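Local coordinates for protein rusticyanin (Thiobacillus ferrooxidans, PDB 2CAK) that carries electrons in the periplasm through its single copper ion, from cytochrome c552 to the A-type oxidase of the iron respiratory chain, at residues H84-Q90 / T132-Q138; G81-S85 / I139-A143. All coordinates share one frame; numbering follows the deposited sequence.

How the contacts relate
Rusticyanin illustrates how a blue copper protein ties a metal site to a beta-sheet. Contact 1 is buried and largely regular: strands 87-89 and 131-136 pair antiparallel through backbone hydrogen bonds, and at the copper end the pairing gives way to metal ligands and a backbone bond to sulfur. Contact 2, farther from the centre of the chain and partly buried, joins two loops without a single hydrogen bond between them; apolar packing and shared metal binding hold it instead. His-84 and Ser-85 belong to both, and both touch the same copper ion, to which contact 1 brings Cys-137 and contact 2 brings His-142.

Contact 1. Residues H84-Q90 / T132-Q138; sequences HSFDITQ and TYYYVCQ. Unlike the reference sequence in segment 84-90: Gln-90 (reference Lys). With CU1 (copper (I) ion), chain B.
His-84 and Cys-137 meet at a copper(I) ion, and from there the two segments run on as neighbouring antiparallel strands. Copper binds His-84 ND1 at 2.1 Å and Cys-137 SG at 2.2 Å, the sulfur lying at the imidazole edge, in the ring plane. With SG anti to its own N (chi1 178°), the sulfur reaches the metal and also accepts a long, nearly straight bond from Ser-85 N, N to SG 3.5 Å at an N-H...S angle of 168°. Such a backbone bond to the cysteine ligand is a recurring feature of cupredoxin sites. Ser-85 OG works both ways: Gln-138 N donates to it over 3.0 Å, while OG donates to Asp-87 OD2.

Beyond the site, Asp-87 with Val-136 and Thr-89 with Tyr-134 form hydrogen-bonded pairs, flanking the non-hydrogen-bonded pair of Ile-88 and Tyr-135. The rings of Phe-86 and Tyr-135 are tilted by 16° but slid so far apart that they barely overlap; instead Tyr-135 CB sits over the Phe-86 face, 3.6 Å from CZ, as a CH-pi contact. At the far end Gln-90, in one of its two modelled conformers, lies alongside Tyr-133 with its amide stacked on one ring face, and its NE2 donates to Thr-132 O at 3.0 Å from above the carbonyl plane.

In the cupredoxin sandwich, strands 106-107 and 148-153 flank the pair within its sheet, while Phe-86 reaches across to Val-73 of strand 70-77 and Ala-41 of strand 36-43 in the opposing sheet.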
# COMPACT_ATOMS: atom_id res chain seq x y z
N HIS A 84 5.22 -9.46 -1.29
CA HIS A 84 5.39 -8.02 -1.44
C HIS A 84 5.28 -7.31 -0.12
O HIS A 84 4.62 -7.76 0.83
CB HIS A 84 4.25 -7.52 -2.36
CG HIS A 84 4.21 -8.09 -3.73
ND1 HIS A 84 5.04 -7.72 -4.77
CD2 HIS A 84 3.34 -9.00 -4.23
CE1 HIS A 84 4.66 -8.41 -5.83
NE2 HIS A 84 3.62 -9.22 -5.55
N SER A 85 5.90 -6.14 -0.06
CA SER A 85 5.79 -5.27 1.11
C SER A 85 5.12 -3.95 0.73
O SER A 85 4.93 -3.64 -0.45
CB SER A 85 7.15 -4.96 1.75
OG SER A 85 7.96 -4.12 0.94
N PHE A 86 4.76 -3.15 1.71
CA PHE A 86 4.18 -1.82 1.55
C PHE A 86 4.91 -0.89 2.53
O PHE A 86 4.68 -0.96 3.73
CB PHE A 86 2.68 -1.84 1.82
CG PHE A 86 1.96 -0.52 1.57
CD1 PHE A 86 1.25 -0.33 0.38
CD2 PHE A 86 1.96 0.51 2.45
CE1 PHE A 86 0.61 0.86 0.13
CE2 PHE A 86 1.31 1.69 2.16
CZ PHE A 86 0.61 1.90 1.02
N ASP A 87 5.78 -0.04 2.02
CA ASP A 87 6.63 0.80 2.85
C ASP A 87 6.55 2.25 2.38
O ASP A 87 6.64 2.53 1.17
CB ASP A 87 8.09 0.32 2.78
CG ASP A 87 8.18 -1.08 3.37
OD1 ASP A 87 7.91 -1.21 4.59
OD2 ASP A 87 8.45 -2.02 2.64
N ILE A 88 6.45 3.18 3.33
CA ILE A 88 6.36 4.62 3.00
C ILE A 88 7.70 5.28 3.28
O ILE A 88 8.28 5.12 4.36
CB ILE A 88 5.21 5.26 3.79
CG1 ILE A 88 3.87 4.57 3.53
CG2 ILE A 88 5.14 6.75 3.52
CD1 ILE A 88 2.75 4.96 4.50
N THR A 89 8.19 6.02 2.29
CA THR A 89 9.46 6.72 2.34
C THR A 89 9.34 8.13 1.80
O THR A 89 8.36 8.40 1.09
CB THR A 89 10.50 5.92 1.56
OG1 THR A 89 11.79 6.55 1.58
CG2 THR A 89 10.08 5.74 0.10
N GLN A 90 10.27 9.00 2.09
CA GLN A 90 10.37 10.30 1.40
C GLN A 90 11.38 10.29 0.26
O GLN A 90 11.48 11.29 -0.46
CB GLN A 90 10.56 11.44 2.41
CG GLN A 90 9.21 11.57 3.15
CD GLN A 90 9.07 12.88 3.89
OE1 GLN A 90 9.76 13.02 4.90
NE2 GLN A 90 8.21 13.80 3.42
N THR A 132 5.43 15.36 0.73
CA THR A 132 5.32 14.31 -0.28
C THR A 132 6.02 13.05 0.19
O THR A 132 7.14 13.12 0.69
CB THR A 132 5.88 14.81 -1.62
OG1 THR A 132 5.09 15.97 -2.00
CG2 THR A 132 5.73 13.73 -2.66
N TYR A 133 5.34 11.92 0.00
CA TYR A 133 5.84 10.59 0.33
C TYR A 133 5.60 9.66 -0.87
O TYR A 133 4.84 9.99 -1.80
CB TYR A 133 5.16 10.04 1.59
CG TYR A 133 5.21 10.92 2.81
CD1 TYR A 133 4.37 12.03 2.95
CD2 TYR A 133 6.06 10.65 3.88
CE1 TYR A 133 4.43 12.81 4.08
CE2 TYR A 133 6.11 11.43 5.02
CZ TYR A 133 5.27 12.52 5.12
OH TYR A 133 5.35 13.28 6.26
N TYR A 134 6.22 8.49 -0.81
CA TYR A 134 6.00 7.45 -1.79
C TYR A 134 5.76 6.12 -1.05
O TYR A 134 6.39 5.90 -0.03
CB TYR A 134 7.21 7.28 -2.72
CG TYR A 134 7.37 8.51 -3.59
CD1 TYR A 134 6.78 8.60 -4.85
CD2 TYR A 134 8.07 9.63 -3.12
CE1 TYR A 134 6.93 9.75 -5.60
CE2 TYR A 134 8.18 10.77 -3.88
CZ TYR A 134 7.62 10.83 -5.12
OH TYR A 134 7.73 11.99 -5.87
N TYR A 135 4.88 5.30 -1.59
CA TYR A 135 4.70 3.93 -1.10
C TYR A 135 5.36 3.00 -2.13
O TYR A 135 5.16 3.17 -3.33
CB TYR A 135 3.24 3.57 -0.83
CG TYR A 135 2.23 3.72 -1.95
CD1 TYR A 135 1.62 4.94 -2.24
CD2 TYR A 135 1.87 2.64 -2.73
CE1 TYR A 135 0.71 5.07 -3.27
CE2 TYR A 135 0.94 2.76 -3.74
CZ TYR A 135 0.37 3.97 -4.01
OH TYR A 135 -0.55 4.06 -5.05
N VAL A 136 6.17 2.05 -1.62
CA VAL A 136 7.01 1.21 -2.44
C VAL A 136 6.97 -0.21 -1.94
O VAL A 136 6.74 -0.45 -0.75
CB VAL A 136 8.48 1.73 -2.52
CG1 VAL A 136 8.56 3.20 -2.83
CG2 VAL A 136 9.26 1.44 -1.25
N CYS A 137 7.28 -1.16 -2.79
CA CYS A 137 7.60 -2.52 -2.43
C CYS A 137 9.14 -2.69 -2.41
O CYS A 137 9.81 -2.14 -3.30
CB CYS A 137 7.01 -3.52 -3.41
SG CYS A 137 7.43 -5.26 -3.07
N GLN A 138 9.63 -3.44 -1.41
CA GLN A 138 11.07 -3.65 -1.27
C GLN A 138 11.61 -4.90 -1.95
O GLN A 138 12.83 -5.10 -1.91
CB GLN A 138 11.48 -3.68 0.22
CG GLN A 138 11.37 -2.33 0.88
CD GLN A 138 12.10 -2.39 2.22
OE1 GLN A 138 11.68 -2.77 3.31
NE2 GLN A 138 13.37 -2.09 2.02
CU CU1 B . 6.63 -6.42 -4.81
O HOH W 1 9.44 13.15 -1.01

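Contact 2. Residues G81-S85 / I139-A143. With CU1 (copper (I) ion), chain B.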
# COMPACT_ATOMS: atom_id res chain seq x y z
N GLY A 81 2.67 -16.46 -5.14
CA GLY A 81 4.08 -16.71 -5.39
C GLY A 81 5.04 -15.64 -4.91
O GLY A 81 6.27 -15.84 -4.98
N PHE A 82 4.57 -14.50 -4.45
CA PHE A 82 5.39 -13.36 -4.10
C PHE A 82 5.00 -12.81 -2.74
O PHE A 82 3.83 -12.77 -2.42
CB PHE A 82 5.25 -12.23 -5.13
CG PHE A 82 5.80 -12.70 -6.47
CD1 PHE A 82 4.99 -13.33 -7.41
CD2 PHE A 82 7.14 -12.54 -6.74
CE1 PHE A 82 5.53 -13.76 -8.60
CE2 PHE A 82 7.67 -12.93 -7.97
CZ PHE A 82 6.86 -13.54 -8.89
N GLY A 83 5.97 -12.36 -1.98
CA GLY A 83 5.76 -11.73 -0.69
C GLY A 83 6.00 -10.25 -0.60
O GLY A 83 6.88 -9.75 0.13
N HIS A 84 5.22 -9.46 -1.29
CA HIS A 84 5.39 -8.02 -1.44
C HIS A 84 5.28 -7.31 -0.12
O HIS A 84 4.62 -7.76 0.83
CB HIS A 84 4.25 -7.52 -2.36
CG HIS A 84 4.21 -8.09 -3.73
ND1 HIS A 84 5.04 -7.72 -4.77
CD2 HIS A 84 3.34 -9.00 -4.23
CE1 HIS A 84 4.66 -8.41 -5.83
NE2 HIS A 84 3.62 -9.22 -5.55
N SER A 85 5.90 -6.14 -0.06
CA SER A 85 5.79 -5.27 1.11
C SER A 85 5.12 -3.95 0.73
O SER A 85 4.93 -3.64 -0.45
CB SER A 85 7.15 -4.96 1.75
OG SER A 85 7.96 -4.12 0.94
N ILE A 139 10.77 -5.74 -2.55
CA ILE A 139 11.33 -6.90 -3.23
C ILE A 139 12.26 -6.43 -4.31
O ILE A 139 11.85 -5.55 -5.09
CB ILE A 139 10.27 -7.82 -3.83
CG1 ILE A 139 9.43 -8.53 -2.75
CG2 ILE A 139 10.91 -8.89 -4.72
CD1 ILE A 139 8.33 -9.46 -3.29
N PRO A 140 13.49 -6.92 -4.39
CA PRO A 140 14.41 -6.40 -5.45
C PRO A 140 13.82 -6.42 -6.83
O PRO A 140 13.24 -7.39 -7.29
CB PRO A 140 15.62 -7.37 -5.32
CG PRO A 140 15.65 -7.66 -3.82
CD PRO A 140 14.17 -7.84 -3.48
N GLY A 141 13.90 -5.27 -7.50
CA GLY A 141 13.39 -5.07 -8.82
C GLY A 141 12.00 -4.51 -8.93
O GLY A 141 11.64 -3.98 -9.97
N HIS A 142 11.15 -4.64 -7.89
CA HIS A 142 9.76 -4.32 -8.09
C HIS A 142 9.52 -2.80 -8.19
O HIS A 142 8.80 -2.39 -9.10
CB HIS A 142 8.90 -4.94 -6.97
CG HIS A 142 8.72 -6.42 -7.12
ND1 HIS A 142 7.79 -7.12 -6.39
CD2 HIS A 142 9.38 -7.30 -7.94
CE1 HIS A 142 7.91 -8.39 -6.77
NE2 HIS A 142 8.85 -8.54 -7.71
N ALA A 143 10.07 -2.02 -7.27
CA ALA A 143 9.97 -0.57 -7.40
C ALA A 143 10.56 -0.03 -8.71
O ALA A 143 10.01 0.92 -9.28
CB ALA A 143 10.54 0.13 -6.16
CU CU1 B . 6.63 -6.42 -4.81
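The backbones of His-84 and Ile-139 approach to 6.3 Å between their CA atoms, in two irregular segments that no hydrogen bond joins. Segment 81-85 is a fairly open run of chain, whereas 139-143 folds on itself: His-142 N donates to Ile-139 O at 3.0 Å and closes a type II beta turn, with Gly-141 in the left-handed backbone region that such a turn favours at its third position. The turn brings the side chain of Ile-139 against the ring of His-142, beside the copper.

Ile-139 serves two neighbours with different branches. Its CG1 lies anti to the carbonyl carbon (chi1 -68°) and the chain then runs out extended, which delivers CD1 to the backbone of the facing loop, 3.6 Å from Gly-83 C. The other branch, CG2, sits 3.6 Å above the centre of the His-142 ring, covering one face. Cut back to an alanine here, the side chain would lose both branches, which would probably leave that imidazole face without its apolar cover and open a gap beside Gly-83.

His-142 ND1 binds copper at 2.1 Å, and shared ligation brings it within 3.2 Å of His-84 ND1; this is no hydrogen bond, since both nitrogens give their lone pair to the metal. The two rings meet rim to rim, neither over the face of the other, with their planes 44° apart. Phe-82 CD2 comes up to the edge of His-142, 4.2 Å from CE1.

Cys-137 and Met-147 complete the metal site, and Phe-50 meets the His-142 ring edge-to-face. One loop links strands 70-77 and 87-89, the other strands 131-136 and 148-153, a cupredoxin layout in which the copper sits at one end of the sandwich.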